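NAD(+) phosphorylase MbcT (PDB 6FKG) degrades NAD(+) by phosphorolysis, acting as the cell-killing toxin of a type II toxin-antitoxin pair that is neutralised by its partner MbcA. Local coordinates at residues Q64-E69 and Y89-I94; V68-A73 and T79-M84; D118-Y121 and G127-A130. All blocks are in the same frame, centred on the assembly; numbering follows the deposited sequence.

Contact 1. Residues Q64-E69 and Y89-I94; sequences QACMVE and YRLHTI
L91 rises from strand 89-103 to meet C66 and M67 of helix 63-76, an apolar helix-on-sheet packing within the RES domain, of the ADP-ribosyl clan. One methyl does most of the touching: L91 CD1 lies 3.8 Å from C66 SG. The same CD1 is 4.0 Å from M67 CE, and so bears on two consecutive helix residues. C66 and L91 each point toward the other segment, and their CA atoms, at 8.8 Å, are the nearest backbone pair. M67 starts out along the helix flank and comes round by folding at two successive bonds (chi2 -49°, chi3 96°), which turns its methyl back to the leucine and sets the two side chains at a slant.

Further out, Y26 and Y28 of strand 19-30 pack on C66, while Y180 and L183 of helix 177-185 cover M67. L91 touches L183 and V173, and its backbone is hydrogen-bonded to V173 in the neighbouring strand 167-174. A bound glycerol lies about 4 Å from the L91 side chain. The second methyl of the leucine adds a looser approach to the same methionine, L91 CD2 lying 4.2 Å from M67 CE.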
loop_
_atom_site.group_PDB
_atom_site.type_symbol
_atom_site.label_atom_id
_atom_site.label_comp_id
_atom_site.label_asym_id
_atom_site.label_seq_id
_atom_site.Cartn_x
_atom_site.Cartn_y
_atom_site.Cartn_z
ATOM N N GLN B 64 35.302 14.234 -35.741
ATOM C CA GLN B 64 36.198 13.921 -34.623
ATOM C C GLN B 64 35.470 14.022 -33.287
ATOM O O GLN B 64 35.639 13.176 -32.406
ATOM C CB GLN B 64 37.418 14.838 -34.616
ATOM C CG GLN B 64 38.404 14.449 -33.541
ATOM C CD GLN B 64 39.242 15.611 -33.073
ATOM O OE1 GLN B 64 40.233 15.968 -33.705
ATOM N NE2 GLN B 64 38.844 16.213 -31.958
ATOM N N ALA B 65 34.657 15.060 -33.135
ATOM C CA ALA B 65 33.882 15.230 -31.910
ATOM C C ALA B 65 32.874 14.099 -31.757
ATOM O O ALA B 65 32.617 13.630 -30.643
ATOM C CB ALA B 65 33.177 16.580 -31.897
ATOM N N CYS B 66 32.302 13.674 -32.877
ATOM C CA CYS B 66 31.391 12.528 -32.869
ATOM C C CYS B 66 32.123 11.278 -32.364
ATOM O O CYS B 66 31.569 10.531 -31.558
ATOM C CB CYS B 66 30.814 12.278 -34.255
ATOM S SG CYS B 66 29.486 11.041 -34.242
ATOM N N MET B 67 33.369 11.067 -32.814
ATOM C CA MET B 67 34.128 9.873 -32.400
ATOM C C MET B 67 34.391 9.892 -30.902
ATOM O O MET B 67 34.375 8.854 -30.239
ATOM C CB MET B 67 35.462 9.756 -33.147
ATOM C CG MET B 67 35.329 9.503 -34.666
ATOM S SD MET B 67 34.194 8.169 -35.132
ATOM C CE MET B 67 32.664 9.051 -35.499
ATOM N N VAL B 68 34.642 11.079 -30.366
ATOM C CA VAL B 68 34.823 11.216 -28.925
ATOM C C VAL B 68 33.540 10.761 -28.203
ATOM O O VAL B 68 33.606 10.088 -27.178
ATOM C CB VAL B 68 35.197 12.659 -28.551
ATOM C CG1 VAL B 68 35.271 12.835 -27.029
ATOM C CG2 VAL B 68 36.530 13.025 -29.190
ATOM N N GLU B 69 32.370 11.085 -28.752
ATOM C CA GLU B 69 31.126 10.642 -28.114
ATOM C C GLU B 69 30.955 9.121 -28.252
ATOM O O GLU B 69 30.449 8.461 -27.336
ATOM C CB GLU B 69 29.918 11.384 -28.692
ATOM C CG GLU B 69 29.923 12.905 -28.406
ATOM C CD GLU B 69 30.006 13.242 -26.921
ATOM O OE1 GLU B 69 29.460 12.496 -26.078
ATOM O OE2 GLU B 69 30.631 14.262 -26.589
ATOM N N TYR B 89 27.395 -0.134 -36.867
ATOM C CA TYR B 89 26.995 1.267 -36.728
ATOM C C TYR B 89 27.259 2.034 -38.018
ATOM O O TYR B 89 28.071 1.625 -38.852
ATOM C CB TYR B 89 27.754 1.958 -35.593
ATOM C CG TYR B 89 27.360 1.520 -34.204
ATOM C CD1 TYR B 89 27.954 0.412 -33.611
ATOM C CD2 TYR B 89 26.403 2.225 -33.483
ATOM C CE1 TYR B 89 27.595 0.016 -32.317
ATOM C CE2 TYR B 89 26.024 1.837 -32.201
ATOM C CZ TYR B 89 26.637 0.741 -31.618
ATOM O OH TYR B 89 26.277 0.359 -30.346
ATOM N N ARG B 90 26.581 3.165 -38.169
ATOM C CA ARG B 90 26.819 4.039 -39.305
ATOM C C ARG B 90 27.016 5.480 -38.847
ATOM O O ARG B 90 26.490 5.895 -37.805
ATOM C CB ARG B 90 25.669 3.938 -40.317
ATOM C CG ARG B 90 25.670 2.612 -41.082
ATOM C CD ARG B 90 24.669 2.604 -42.222
ATOM N NE ARG B 90 24.805 1.412 -43.055
ATOM C CZ ARG B 90 23.862 0.975 -43.882
ATOM N NH1 ARG B 90 24.063 -0.118 -44.607
ATOM N NH2 ARG B 90 22.714 1.632 -43.977
ATOM N N LEU B 91 27.789 6.222 -39.630
ATOM C CA LEU B 91 28.082 7.612 -39.360
ATOM C C LEU B 91 27.353 8.471 -40.382
ATOM O O LEU B 91 27.584 8.356 -41.589
ATOM C CB LEU B 91 29.598 7.879 -39.426
ATOM C CG LEU B 91 30.003 9.345 -39.262
ATOM C CD1 LEU B 91 29.627 9.891 -37.889
ATOM C CD2 LEU B 91 31.495 9.478 -39.499
ATOM N N HIS B 92 26.482 9.332 -39.876
ATOM C CA HIS B 92 25.650 10.197 -40.698
ATOM C C HIS B 92 26.144 11.618 -40.716
ATOM O O HIS B 92 26.363 12.221 -39.671
ATOM C CB HIS B 92 24.217 10.186 -40.182
ATOM C CG HIS B 92 23.688 8.816 -39.947
ATOM N ND1 HIS B 92 23.413 7.943 -40.979
ATOM C CD2 HIS B 92 23.396 8.157 -38.801
ATOM C CE1 HIS B 92 22.963 6.806 -40.473
ATOM N NE2 HIS B 92 22.945 6.911 -39.154
ATOM N N THR B 93 26.304 12.148 -41.914
ATOM C CA THR B 93 26.653 13.537 -42.113
ATOM C C THR B 93 25.362 14.291 -42.367
ATOM O O THR B 93 24.660 13.993 -43.328
ATOM C CB THR B 93 27.597 13.705 -43.298
ATOM O OG1 THR B 93 28.767 12.908 -43.088
ATOM C CG2 THR B 93 27.992 15.161 -43.469
ATOM N N ILE B 94 25.047 15.243 -41.498
ATOM C CA ILE B 94 23.760 15.935 -41.538
ATOM C C ILE B 94 23.988 17.434 -41.523
ATOM O O ILE B 94 24.520 17.983 -40.557
ATOM C CB ILE B 94 22.863 15.527 -40.353
ATOM C CG1 ILE B 94 22.557 14.021 -40.416
ATOM C CG2 ILE B 94 21.568 16.363 -40.344
ATOM C CD1 ILE B 94 22.008 13.422 -39.116
#

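Contact 2. Residues V68-A73 and T79-M84; sequences VEVERA and TTAEKM
M84 stretches across from helix 81-84 to V70 and A73 on helix 63-76. Its CB and CG form the arm: CG stands anti to the backbone N (chi1 -177°) and the next bond is also extended, carrying the sulfur straight over to the other helix. SD passes 4.4 Å from A73 C. At SD the chain bends (chi3 92°), and the terminal CE settles 3.6 Å from V70 CG1 and 3.8 Å from V70 O. That valine methyl has a second neighbour, A81 CB at 3.9 Å, and A81 CB in turn lies 4.2 Å from E71 CG.

The two segments belong to a helix-loop-helix unit. T80 is the N-cap of the second helix, accepting a weak bond from K83 N at its OG1, while M84 N donates to T80 O at 2.9 Å. L69 of the antitoxin MbcA packs on M84, and the carboxylate of E71 is held beyond the contact by Y180 and R184. On helix 63-76, R72 NH1 forms a salt bridge of 2.9 Å with E69 OE1, which uses its syn lone pair and lies nearly in the guanidinium plane. NH1 also donates to V115 O of MbcA.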
loop_
_atom_site.group_PDB
_atom_site.type_symbol
_atom_site.label_atom_id
_atom_site.label_comp_id
_atom_site.label_asym_id
_atom_site.label_seq_id
_atom_site.Cartn_x
_atom_site.Cartn_y
_atom_site.Cartn_z
ATOM N N VAL B 68 34.642 11.079 -30.366
ATOM C CA VAL B 68 34.823 11.216 -28.925
ATOM C C VAL B 68 33.540 10.761 -28.203
ATOM O O VAL B 68 33.606 10.088 -27.178
ATOM C CB VAL B 68 35.197 12.659 -28.551
ATOM C CG1 VAL B 68 35.271 12.835 -27.029
ATOM C CG2 VAL B 68 36.530 13.025 -29.190
ATOM N N GLU B 69 32.370 11.085 -28.752
ATOM C CA GLU B 69 31.126 10.642 -28.114
ATOM C C GLU B 69 30.955 9.121 -28.252
ATOM O O GLU B 69 30.449 8.461 -27.336
ATOM C CB GLU B 69 29.918 11.384 -28.692
ATOM C CG GLU B 69 29.923 12.905 -28.406
ATOM C CD GLU B 69 30.006 13.242 -26.921
ATOM O OE1 GLU B 69 29.460 12.496 -26.078
ATOM O OE2 GLU B 69 30.631 14.262 -26.589
ATOM N N VAL B 70 31.431 8.553 -29.360
ATOM C CA VAL B 70 31.409 7.099 -29.501
ATOM C C VAL B 70 32.245 6.458 -28.381
ATOM O O VAL B 70 31.843 5.470 -27.780
ATOM C CB VAL B 70 31.931 6.627 -30.884
ATOM C CG1 VAL B 70 32.018 5.098 -30.930
ATOM C CG2 VAL B 70 31.021 7.129 -32.011
ATOM N N GLU B 71 33.401 7.048 -28.088
ATOM C CA GLU B 71 34.251 6.561 -27.001
ATOM C C GLU B 71 33.559 6.615 -25.639
ATOM O O GLU B 71 33.656 5.681 -24.838
ATOM C CB GLU B 71 35.540 7.384 -26.912
ATOM C CG GLU B 71 36.381 7.369 -28.138
ATOM C CD GLU B 71 37.652 8.203 -27.956
ATOM O OE1 GLU B 71 37.837 8.813 -26.875
ATOM O OE2 GLU B 71 38.461 8.250 -28.897
ATOM N N ARG B 72 32.918 7.745 -25.357
ATOM C CA ARG B 72 32.226 7.926 -24.084
ATOM C C ARG B 72 31.080 6.935 -23.922
ATOM O O ARG B 72 30.857 6.419 -22.831
ATOM C CB ARG B 72 31.699 9.353 -23.949
ATOM C CG ARG B 72 32.817 10.404 -23.860
ATOM C CD ARG B 72 32.234 11.815 -23.725
ATOM N NE ARG B 72 31.628 12.031 -22.415
ATOM C CZ ARG B 72 30.333 12.226 -22.207
ATOM N NH1 ARG B 72 29.489 12.239 -23.235
ATOM N NH2 ARG B 72 29.889 12.413 -20.964
ATOM N N ALA B 73 30.342 6.678 -24.998
ATOM C CA ALA B 73 29.294 5.675 -24.921
ATOM C C ALA B 73 29.890 4.287 -24.703
ATOM O O ALA B 73 29.399 3.510 -23.881
ATOM C CB ALA B 73 28.427 5.709 -26.188
ATOM N N THR B 79 33.291 -0.947 -22.375
ATOM C CA THR B 79 34.154 -1.439 -23.431
ATOM C C THR B 79 34.842 -0.261 -24.135
ATOM O O THR B 79 34.984 0.810 -23.546
ATOM C CB THR B 79 33.368 -2.325 -24.425
ATOM O OG1 THR B 79 34.276 -2.896 -25.374
ATOM C CG2 THR B 79 32.238 -1.538 -25.142
ATOM N N THR B 80 35.302 -0.468 -25.366
ATOM C CA THR B 80 36.007 0.576 -26.110
ATOM C C THR B 80 35.326 0.804 -27.442
ATOM O O THR B 80 34.588 -0.065 -27.912
ATOM C CB THR B 80 37.462 0.214 -26.377
ATOM O OG1 THR B 80 37.508 -0.956 -27.204
ATOM C CG2 THR B 80 38.213 -0.046 -25.072
ATOM N N ALA B 81 35.572 1.962 -28.051
ATOM C CA ALA B 81 34.990 2.268 -29.360
ATOM C C ALA B 81 35.364 1.169 -30.361
ATOM O O ALA B 81 34.510 0.707 -31.116
ATOM C CB ALA B 81 35.459 3.640 -29.868
ATOM N N GLU B 82 36.632 0.755 -30.344
ATOM C CA GLU B 82 37.130 -0.280 -31.248
ATOM C C GLU B 82 36.338 -1.575 -31.183
ATOM O O GLU B 82 36.066 -2.191 -32.209
ATOM C CB GLU B 82 38.596 -0.598 -30.947
ATOM C CG GLU B 82 39.579 0.431 -31.445
ATOM C CD GLU B 82 39.764 1.589 -30.484
ATOM O OE1 GLU B 82 39.063 1.651 -29.442
ATOM O OE2 GLU B 82 40.645 2.430 -30.771
ATOM N N LYS B 83 35.979 -1.996 -29.977
ATOM C CA LYS B 83 35.213 -3.232 -29.799
ATOM C C LYS B 83 33.718 -3.029 -30.051
ATOM O O LYS B 83 33.057 -3.880 -30.646
ATOM C CB LYS B 83 35.419 -3.789 -28.392
ATOM C CG LYS B 83 36.809 -4.369 -28.129
ATOM C CD LYS B 83 37.044 -5.644 -28.935
ATOM C CE LYS B 83 38.372 -6.294 -28.593
ATOM N NZ LYS B 83 38.686 -7.418 -29.524
ATOM N N MET B 84 33.182 -1.906 -29.587
ATOM C CA MET B 84 31.749 -1.623 -29.748
ATOM C C MET B 84 31.362 -1.572 -31.215
ATOM O O MET B 84 30.282 -2.052 -31.613
ATOM C CB MET B 84 31.380 -0.302 -29.064
ATOM C CG MET B 84 29.895 0.053 -29.120
ATOM S SD MET B 84 29.558 1.541 -28.146
ATOM C CE MET B 84 29.741 2.801 -29.385
#

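Contact 3. Residues D118-Y121 and G127-A130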
loop_
_atom_site.group_PDB
_atom_site.type_symbol
_atom_site.label_atom_id
_atom_site.label_comp_id
_atom_site.label_asym_id
_atom_site.label_seq_id
_atom_site.Cartn_x
_atom_site.Cartn_y
_atom_site.Cartn_z
ATOM N N ASP B 118 30.740 20.197 -14.145
ATOM C CA ASP B 118 30.182 19.053 -13.424
ATOM C C ASP B 118 28.868 18.586 -14.029
ATOM O O ASP B 118 28.608 17.385 -14.145
ATOM C CB ASP B 118 29.958 19.407 -11.955
ATOM C CG ASP B 118 31.246 19.466 -11.178
ATOM O OD1 ASP B 118 32.297 19.715 -11.807
ATOM O OD2 ASP B 118 31.212 19.265 -9.944
ATOM N N ASP B 119 28.024 19.539 -14.396
ATOM C CA ASP B 119 26.738 19.188 -14.965
ATOM C C ASP B 119 26.918 18.531 -16.316
ATOM O O ASP B 119 26.181 17.623 -16.679
ATOM C CB ASP B 119 25.851 20.421 -15.100
ATOM C CG ASP B 119 25.530 21.040 -13.765
ATOM O OD1 ASP B 119 24.844 20.374 -12.963
ATOM O OD2 ASP B 119 25.982 22.179 -13.510
ATOM N N ILE B 120 27.925 18.980 -17.052
ATOM C CA ILE B 120 28.083 18.570 -18.441
ATOM C C ILE B 120 28.793 17.224 -18.603
ATOM O O ILE B 120 28.494 16.477 -19.538
ATOM C CB ILE B 120 28.825 19.656 -19.215
ATOM C CG1 ILE B 120 28.011 20.947 -19.156
ATOM C CG2 ILE B 120 29.072 19.236 -20.664
ATOM C CD1 ILE B 120 28.774 22.141 -19.611
ATOM N N TYR B 121 29.699 16.893 -17.687
ATOM C CA TYR B 121 30.488 15.673 -17.840
ATOM C C TYR B 121 30.289 14.683 -16.695
ATOM O O TYR B 121 30.610 13.503 -16.829
ATOM C CB TYR B 121 31.965 16.029 -17.984
ATOM C CG TYR B 121 32.213 16.995 -19.117
ATOM C CD1 TYR B 121 32.145 16.570 -20.439
ATOM C CD2 TYR B 121 32.485 18.336 -18.870
ATOM C CE1 TYR B 121 32.361 17.448 -21.482
ATOM C CE2 TYR B 121 32.702 19.223 -19.906
ATOM C CZ TYR B 121 32.639 18.771 -21.210
ATOM O OH TYR B 121 32.848 19.638 -22.254
ATOM N N GLY B 127 20.539 18.774 -14.127
ATOM C CA GLY B 127 20.605 20.175 -14.503
ATOM C C GLY B 127 20.504 20.399 -15.995
ATOM O O GLY B 127 19.704 21.225 -16.456
ATOM N N CYS B 128 21.314 19.673 -16.765
ATOM C CA CYS B 128 21.230 19.749 -18.228
ATOM C C CYS B 128 19.839 19.365 -18.730
ATOM O O CYS B 128 19.321 19.980 -19.665
ATOM C CB CYS B 128 22.271 18.848 -18.890
ATOM S SG CYS B 128 23.994 19.339 -18.531
ATOM N N GLN B 129 19.240 18.333 -18.139
ATOM C CA GLN B 129 17.914 17.916 -18.612
ATOM C C GLN B 129 16.858 18.985 -18.362
ATOM O O GLN B 129 15.984 19.210 -19.195
ATOM C CB GLN B 129 17.494 16.605 -17.951
ATOM C CG GLN B 129 18.264 15.397 -18.474
ATOM C CD GLN B 129 17.862 14.111 -17.784
ATOM O OE1 GLN B 129 17.651 14.085 -16.572
ATOM N NE2 GLN B 129 17.734 13.037 -18.555
ATOM N N ALA B 130 16.937 19.650 -17.215
ATOM C CA ALA B 130 15.991 20.717 -16.916
ATOM C C ALA B 130 16.150 21.853 -17.915
ATOM O O ALA B 130 15.164 22.448 -18.357
ATOM C CB ALA B 130 16.182 21.226 -15.501
HETATM O O HOH W 1 23.374 17.742 -15.574
#
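C128 SG stands anti to its own carbonyl carbon (chi1 -64°), which directs the sulfur at the backbone of D119; D119 CB, set by the backbone, points toward the second helix and lies beside that sulfur. The setting is a helix-loop-helix turn of the RES domain, where the short helix 117-121 meets the first turn of helix 126-137. The thiol is the main bridging group: SG is 3.3 Å from D119 O and 4.0 Å from D119 CB. It also reaches I120, whose CG1 is 4.4 Å from SG, although the CB of I120 points away from the second helix. G127 brings no side chain to the interface, and its CA approaches D119 CA to 6.2 Å, the nearest backbone pair.

D119 is fixed beyond the two segments. OD2 accepts from E116 N, just before its helix, and forms a salt bridge with R35 of the antitoxin MbcA; OD1 accepts from Q48 NE2 of MbcA. This short helix thus takes part directly in binding the antitoxin, which acts by blocking access to the active site.

I120 also packs within its own helix, its CG2 lying 3.6 Å above the centre of the Y121 ring. Both residues touch P146 of strand 142-147, while R47 and W48 pack on C128, so the pair of helices is joined to the sheet on one segment and to a loop on the other. No direct hydrogen bond links the two segments. A single water does so instead, pairing a carbonyl near the end of one helix with an amide in the first turn of the next: it donates to D119 O at 3.0 Å and accepts from C128 N at 3.1 Å.

In the fold
Following the chain from the N terminus, the first segment to take part is on helix 63-76, which serves both contact 1 and contact 2; they share V68 and E69. Contact 2 closes the shorter loop, returning helix 81-84 to its predecessor; contact 1 encloses it, since strand 89-103 then packs against the earlier part of the same helix. The two touch directly, M84 O lying 3.5 Å from Y89 CE1. Contact 3 opens only after both have closed, joining helices 117-121 and 126-137 on the opposite side of the chain's centre from contact 1, the centres of contacts 1 and 3 being about 22 Å apart. Contact 1 thus ties helix to sheet, whereas contacts 2 and 3 tie helix to helix, and residues of all three lie against MbcA.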